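Local coordinates for protein heme oxygenase 1 (Synechocystis sp., PDB 1WE1) that binds heme and probably opens its ring with oxygen, yielding biliverdin, carbon monoxide and iron for the synthesis of photosynthetic antenna pigments, at residues G130-G135 and K165-T170; S7-G12 and Q173-L178. All blocks are in the same frame, centred on the assembly; numbering follows the deposited sequence.

Contact 1: residues G130-G135 and K165-T170; sequences GDLSGG and KAFKNT. With HEM (protoporphyrin IX containing Fe), chain H; PO4 (phosphate ion), chain E.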
# COMPACT_ATOMS: atom_id res chain seq x y z
N GLY A 130 7.25 1.11 -0.30
CA GLY A 130 7.06 0.05 0.68
C GLY A 130 6.75 -1.26 -0.03
O GLY A 130 7.25 -2.32 0.36
N ASP A 131 5.92 -1.18 -1.07
CA ASP A 131 5.56 -2.35 -1.86
C ASP A 131 6.83 -2.93 -2.47
O ASP A 131 7.01 -4.15 -2.55
CB ASP A 131 4.64 -1.97 -3.03
CG ASP A 131 3.29 -1.47 -2.58
OD1 ASP A 131 2.79 -1.93 -1.53
OD2 ASP A 131 2.71 -0.63 -3.30
N LEU A 132 7.70 -2.03 -2.90
CA LEU A 132 8.94 -2.39 -3.54
C LEU A 132 9.90 -3.07 -2.59
O LEU A 132 10.58 -4.01 -2.97
CB LEU A 132 9.57 -1.14 -4.14
CG LEU A 132 10.43 -1.25 -5.40
CD1 LEU A 132 9.72 -2.05 -6.48
CD2 LEU A 132 10.71 0.15 -5.89
N SER A 133 9.94 -2.60 -1.35
CA SER A 133 10.87 -3.14 -0.37
C SER A 133 10.40 -4.36 0.41
O SER A 133 11.22 -5.23 0.75
CB SER A 133 11.25 -2.05 0.62
OG SER A 133 11.69 -0.88 -0.05
N GLY A 134 9.11 -4.42 0.71
CA GLY A 134 8.57 -5.54 1.47
C GLY A 134 7.86 -6.57 0.61
O GLY A 134 7.60 -7.69 1.05
N GLY A 135 7.55 -6.19 -0.62
CA GLY A 135 6.86 -7.06 -1.55
C GLY A 135 7.22 -8.54 -1.56
O GLY A 135 6.33 -9.39 -1.63
N LYS A 165 16.07 -3.46 -7.40
CA LYS A 165 16.99 -2.77 -6.51
C LYS A 165 17.51 -1.53 -7.23
O LYS A 165 17.72 -0.49 -6.62
CB LYS A 165 18.17 -3.68 -6.14
CG LYS A 165 17.89 -4.66 -5.01
CD LYS A 165 17.94 -3.97 -3.65
CE LYS A 165 17.77 -4.97 -2.51
NZ LYS A 165 17.97 -4.35 -1.18
N ALA A 166 17.70 -1.67 -8.54
CA ALA A 166 18.17 -0.56 -9.36
C ALA A 166 17.06 0.46 -9.52
O ALA A 166 17.32 1.64 -9.73
CB ALA A 166 18.63 -1.07 -10.72
N PHE A 167 15.81 0.00 -9.45
CA PHE A 167 14.69 0.93 -9.58
C PHE A 167 14.53 1.66 -8.26
O PHE A 167 14.23 2.85 -8.23
CB PHE A 167 13.38 0.23 -9.90
CG PHE A 167 12.22 1.18 -10.07
CD1 PHE A 167 11.92 1.70 -11.33
CD2 PHE A 167 11.51 1.64 -8.97
CE1 PHE A 167 10.92 2.67 -11.48
CE2 PHE A 167 10.51 2.61 -9.12
CZ PHE A 167 10.22 3.12 -10.37
N LYS A 168 14.74 0.94 -7.17
CA LYS A 168 14.60 1.54 -5.85
C LYS A 168 15.58 2.71 -5.69
O LYS A 168 15.33 3.63 -4.91
CB LYS A 168 14.83 0.47 -4.77
CG LYS A 168 14.30 0.84 -3.39
CD LYS A 168 14.50 -0.29 -2.37
CE LYS A 168 14.24 0.20 -0.94
NZ LYS A 168 14.52 -0.82 0.13
N ASN A 169 16.68 2.69 -6.43
CA ASN A 169 17.65 3.78 -6.35
C ASN A 169 17.20 4.94 -7.22
O ASN A 169 17.17 6.09 -6.78
CB ASN A 169 19.04 3.32 -6.78
CG ASN A 169 19.72 2.48 -5.72
OD1 ASN A 169 19.72 2.84 -4.54
ND2 ASN A 169 20.32 1.37 -6.14
N THR A 170 16.85 4.65 -8.47
CA THR A 170 16.38 5.69 -9.36
C THR A 170 15.28 6.45 -8.63
O THR A 170 15.23 7.69 -8.67
CB THR A 170 15.78 5.09 -10.65
OG1 THR A 170 16.80 4.37 -11.37
CG2 THR A 170 15.20 6.19 -11.54
CHA HEM H . 10.40 -0.57 4.09
CHB HEM H . 5.86 1.09 3.85
CHC HEM H . 4.54 -2.57 6.75
CHD HEM H . 8.61 -4.84 5.60
C1A HEM H . 9.32 0.31 3.86
C2A HEM H . 9.39 1.63 3.27
C3A HEM H . 8.11 2.12 3.25
C4A HEM H . 7.25 1.05 3.77
CMA HEM H . 7.63 3.46 2.77
CAA HEM H . 10.64 2.30 2.72
CBA HEM H . 11.61 2.88 3.78
CGA HEM H . 12.76 3.51 3.25
O1A HEM H . 12.73 4.80 3.22
O2A HEM H . 13.75 2.89 2.82
C1B HEM H . 5.09 0.25 4.67
C2B HEM H . 3.69 0.49 5.02
C3B HEM H . 3.30 -0.57 5.78
C4B HEM H . 4.48 -1.41 5.96
CMB HEM H . 2.88 1.68 4.56
CAB HEM H . 1.92 -0.91 6.32
CBB HEM H . 1.37 0.11 7.35
C1C HEM H . 5.49 -3.56 6.63
C2C HEM H . 5.37 -4.92 7.14
C3C HEM H . 6.61 -5.45 7.01
C4C HEM H . 7.37 -4.56 6.17
CMC HEM H . 4.10 -5.53 7.68
CAC HEM H . 7.13 -6.74 7.66
CBC HEM H . 6.89 -7.96 6.73
C1D HEM H . 9.49 -3.87 5.05
C2D HEM H . 10.87 -4.14 4.68
C3D HEM H . 11.36 -2.96 4.21
C4D HEM H . 10.28 -1.96 4.36
CMD HEM H . 11.52 -5.48 4.83
CAD HEM H . 12.72 -2.63 3.64
CBD HEM H . 13.70 -2.02 4.73
CGD HEM H . 14.87 -1.45 4.16
O1D HEM H . 14.78 -0.72 3.10
O2D HEM H . 16.00 -1.64 4.70
NA HEM H . 8.02 -0.02 4.18
NB HEM H . 5.56 -0.91 5.24
NC HEM H . 6.73 -3.37 5.99
ND HEM H . 9.15 -2.54 4.81
FE HEM H . 7.38 -1.70 5.06
P PO4 E . 18.86 -1.03 -0.45
O1 PO4 E . 20.06 -0.23 -0.06
O2 PO4 E . 18.77 -1.09 -1.93
O3 PO4 E . 17.64 -0.38 0.09
O4 PO4 E . 18.99 -2.41 0.09
O HOH W 1 6.93 -2.29 3.42

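Contact 2: residues S7-G12 and Q173-L178; sequences SQLREG and QAMNDL. With HEM (protoporphyrin IX containing Fe), chain H.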
# COMPACT_ATOMS: atom_id res chain seq x y z
N SER A 7 16.12 10.49 2.58
CA SER A 7 16.57 10.09 3.91
C SER A 7 15.68 10.67 5.00
O SER A 7 15.56 10.11 6.09
CB SER A 7 18.02 10.54 4.12
OG SER A 7 18.87 9.84 3.23
N GLN A 8 15.05 11.80 4.70
CA GLN A 8 14.17 12.44 5.65
C GLN A 8 12.89 11.61 5.80
O GLN A 8 12.38 11.44 6.91
CB GLN A 8 13.86 13.87 5.20
CG GLN A 8 15.09 14.77 5.26
CD GLN A 8 14.78 16.23 4.99
OE1 GLN A 8 13.93 16.83 5.66
NE2 GLN A 8 15.46 16.82 4.00
N LEU A 9 12.38 11.07 4.70
CA LEU A 9 11.19 10.23 4.78
C LEU A 9 11.55 8.94 5.49
O LEU A 9 10.85 8.51 6.40
CB LEU A 9 10.64 9.92 3.38
CG LEU A 9 9.74 11.04 2.83
CD1 LEU A 9 9.48 10.82 1.37
CD2 LEU A 9 8.45 11.08 3.61
N ARG A 10 12.67 8.33 5.10
CA ARG A 10 13.09 7.09 5.72
C ARG A 10 13.29 7.21 7.22
O ARG A 10 12.77 6.41 7.99
CB ARG A 10 14.37 6.55 5.07
CG ARG A 10 14.83 5.22 5.67
CD ARG A 10 16.04 4.63 4.95
NE ARG A 10 16.60 3.49 5.68
CZ ARG A 10 16.05 2.27 5.72
NH1 ARG A 10 14.91 2.03 5.08
NH2 ARG A 10 16.63 1.30 6.41
N GLU A 11 14.04 8.21 7.66
CA GLU A 11 14.25 8.35 9.09
C GLU A 11 12.96 8.83 9.75
O GLU A 11 12.63 8.41 10.85
CB GLU A 11 15.38 9.34 9.38
CG GLU A 11 16.75 8.85 8.91
CD GLU A 11 17.19 7.56 9.61
OE1 GLU A 11 17.20 7.54 10.86
OE2 GLU A 11 17.52 6.58 8.91
N GLY A 12 12.24 9.70 9.05
CA GLY A 12 11.00 10.26 9.57
C GLY A 12 9.81 9.34 9.79
O GLY A 12 8.92 9.67 10.57
N GLN A 173 16.62 8.50 -5.65
CA GLN A 173 17.35 9.54 -6.34
C GLN A 173 16.34 10.58 -6.82
O GLN A 173 16.49 11.78 -6.54
CB GLN A 173 18.10 8.94 -7.55
CG GLN A 173 18.87 9.94 -8.41
CD GLN A 173 19.96 10.67 -7.63
OE1 GLN A 173 20.81 10.04 -7.00
NE2 GLN A 173 19.93 11.99 -7.67
N ALA A 174 15.32 10.11 -7.53
CA ALA A 174 14.28 10.98 -8.04
C ALA A 174 13.80 11.94 -6.96
O ALA A 174 13.66 13.14 -7.19
CB ALA A 174 13.12 10.15 -8.57
N MET A 175 13.55 11.40 -5.77
CA MET A 175 13.10 12.22 -4.65
C MET A 175 14.14 13.25 -4.23
O MET A 175 13.80 14.39 -3.92
CB MET A 175 12.75 11.33 -3.45
CG MET A 175 11.51 10.48 -3.62
SD MET A 175 10.89 9.85 -2.04
CE MET A 175 12.11 8.58 -1.66
N ASN A 176 15.41 12.84 -4.22
CA ASN A 176 16.52 13.71 -3.83
C ASN A 176 16.83 14.83 -4.82
O ASN A 176 17.64 15.71 -4.53
CB ASN A 176 17.77 12.88 -3.59
CG ASN A 176 17.63 11.95 -2.40
OD1 ASN A 176 17.37 12.39 -1.28
ND2 ASN A 176 17.81 10.65 -2.64
N ASP A 177 16.19 14.79 -5.99
CA ASP A 177 16.39 15.82 -7.00
C ASP A 177 15.11 16.61 -7.19
O ASP A 177 14.88 17.20 -8.25
CB ASP A 177 16.82 15.21 -8.34
CG ASP A 177 18.08 14.36 -8.24
OD1 ASP A 177 18.98 14.73 -7.45
OD2 ASP A 177 18.18 13.34 -8.96
N LEU A 178 14.26 16.62 -6.16
CA LEU A 178 12.99 17.34 -6.22
C LEU A 178 13.13 18.83 -5.91
O LEU A 178 13.75 19.21 -4.91
CB LEU A 178 11.99 16.71 -5.25
CG LEU A 178 10.90 15.81 -5.84
CD1 LEU A 178 11.48 14.87 -6.88
CD2 LEU A 178 10.24 15.03 -4.71
CHA HEM H . 10.40 -0.57 4.09
CHB HEM H . 5.86 1.09 3.85
CHC HEM H . 4.54 -2.57 6.75
CHD HEM H . 8.61 -4.84 5.60
C1A HEM H . 9.32 0.31 3.86
C2A HEM H . 9.39 1.63 3.27
C3A HEM H . 8.11 2.12 3.25
C4A HEM H . 7.25 1.05 3.77
CMA HEM H . 7.63 3.46 2.77
CAA HEM H . 10.64 2.30 2.72
CBA HEM H . 11.61 2.88 3.78
CGA HEM H . 12.76 3.51 3.25
O1A HEM H . 12.73 4.80 3.22
O2A HEM H . 13.75 2.89 2.82
C1B HEM H . 5.09 0.25 4.67
C2B HEM H . 3.69 0.49 5.02
C3B HEM H . 3.30 -0.57 5.78
C4B HEM H . 4.48 -1.41 5.96
CMB HEM H . 2.88 1.68 4.56
CAB HEM H . 1.92 -0.91 6.32
CBB HEM H . 1.37 0.11 7.35
C1C HEM H . 5.49 -3.56 6.63
C2C HEM H . 5.37 -4.92 7.14
C3C HEM H . 6.61 -5.45 7.01
C4C HEM H . 7.37 -4.56 6.17
CMC HEM H . 4.10 -5.53 7.68
CAC HEM H . 7.13 -6.74 7.66
CBC HEM H . 6.89 -7.96 6.73
C1D HEM H . 9.49 -3.87 5.05
C2D HEM H . 10.87 -4.14 4.68
C3D HEM H . 11.36 -2.96 4.21
C4D HEM H . 10.28 -1.96 4.36
CMD HEM H . 11.52 -5.48 4.83
CAD HEM H . 12.72 -2.63 3.64
CBD HEM H . 13.70 -2.02 4.73
CGD HEM H . 14.87 -1.45 4.16
O1D HEM H . 14.78 -0.72 3.10
O2D HEM H . 16.00 -1.64 4.70
NA HEM H . 8.02 -0.02 4.18
NB HEM H . 5.56 -0.91 5.24
NC HEM H . 6.73 -3.37 5.99
ND HEM H . 9.15 -2.54 4.81
FE HEM H . 7.38 -1.70 5.06
O HOH W 1 6.93 -2.29 3.42

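Contact 1: residues G130-G135 and K165-T170
Lys168 and Ser133 make the polar half of this contact. With CG anti to the backbone N (chi1 -162°) and the chain extended beyond it, Lys168 spans the gap between the helices, and its NZ gives Ser133 OG a weak hydrogen bond of 2.8 Å. The serine hydroxyl also bonds Leu129 O, one turn back. The same ammonium reaches HEM O1D, a propionate oxygen, 3.0 Å from NZ, and PO4 O3 of a phosphate probably from the crystallisation liquor. Were Lys168 replaced by alanine, that propionate would probably lose this cationic partner and Ser133 its weak bond to helix 164-176. In the apolar half Leu132 CD2 lies 3.5 Å from Phe167 CD2, at the ring edge and near its plane. Glycine suits the heme-facing side: Gly130 CA lies 3.3 Å from HEM C4A, a CB here would run into the CHB meso carbon, and Gly130 O accepts a hydrogen bond from the water on the iron. This is the glycine-rich distal helix of heme oxygenases. Segment 165-170 of helix 164-176 runs roughly antiparallel to segment 130-135 of helix 120-146, their axes 10.6 Å apart at 151°, and Phe167 also meets Phe71 edge-to-face.

Contact 2: residues S7-G12 and Q173-L178
Leu9 CD1 lies 3.8 Å from Met175 SD, the closest touch between residues 7-12 and 173-178. The two side chains cross at about a right angle, and the bend of Met175 at chi3 (-74°) turns its methyl aside, leaving the polarisable sulfur to face leucine. Flexible methionine and branched leucine suit a buried joint between two helices. Both also pack on Tyr125 of helix 120-146, and Met175 rests on Leu5 and Ala6 as well. At the more open border Asn176 OD1 makes a weak hydrogen bond with Ala6 N. Beyond it, Gln173 NE2 donates to the syn side of Asp177 OD2 at 2.6 Å, nearly straight, which ties the final helical turn to the residue that follows.

Arg10 leaves helix 5-12 on another side, toward the heme propionates. Its CB is beside HEM O1A, and CG follows at 3.3 Å from the same oxygen. CG anti to the backbone N (chi1 -178°) and a chain extended to NE lead the methylenes past the carboxylate: CD has moved on to HEM O2A, at 3.6 Å, and NE stays more distant from it. At the tip, NH1 donates to HEM O2A at 2.7 Å along a bent path (135°), that propionate's carboxylate carbon lying at the edge of the guanidinium, in its plane. NH2 adds a weak bond to HEM O2D on the second propionate.

One guanidinium thus serves two carboxylates and would be expected to offset part of their combined charge. Leucine and methionine, by contrast, hold the helices by apolar packing against Tyr125, whose hydroxyl hydrogen-bonds the heme.

Helix 164-176 takes part in both contacts, supplying Lys168 from its first half to contact 1 and Met175 near its end to contact 2. Both are partly buried; the centre of contact 1 is about 13 Å from the centre of the chain, and that of contact 2 about 18 Å. In contact 1 a weak lysine–serine hydrogen bond joins an apolar touch, and the same lysine meets the heme, whereas in contact 2 the helices join through apolar atoms while Arg10, apart from that joint, makes the heme contact. Lys168 and Arg172 from helix 164-176, Arg10 from helix 5-12 and Tyr125 from helix 120-146 all hydrogen-bond the heme. The iron-bound water is held by contact 1, on the distal side.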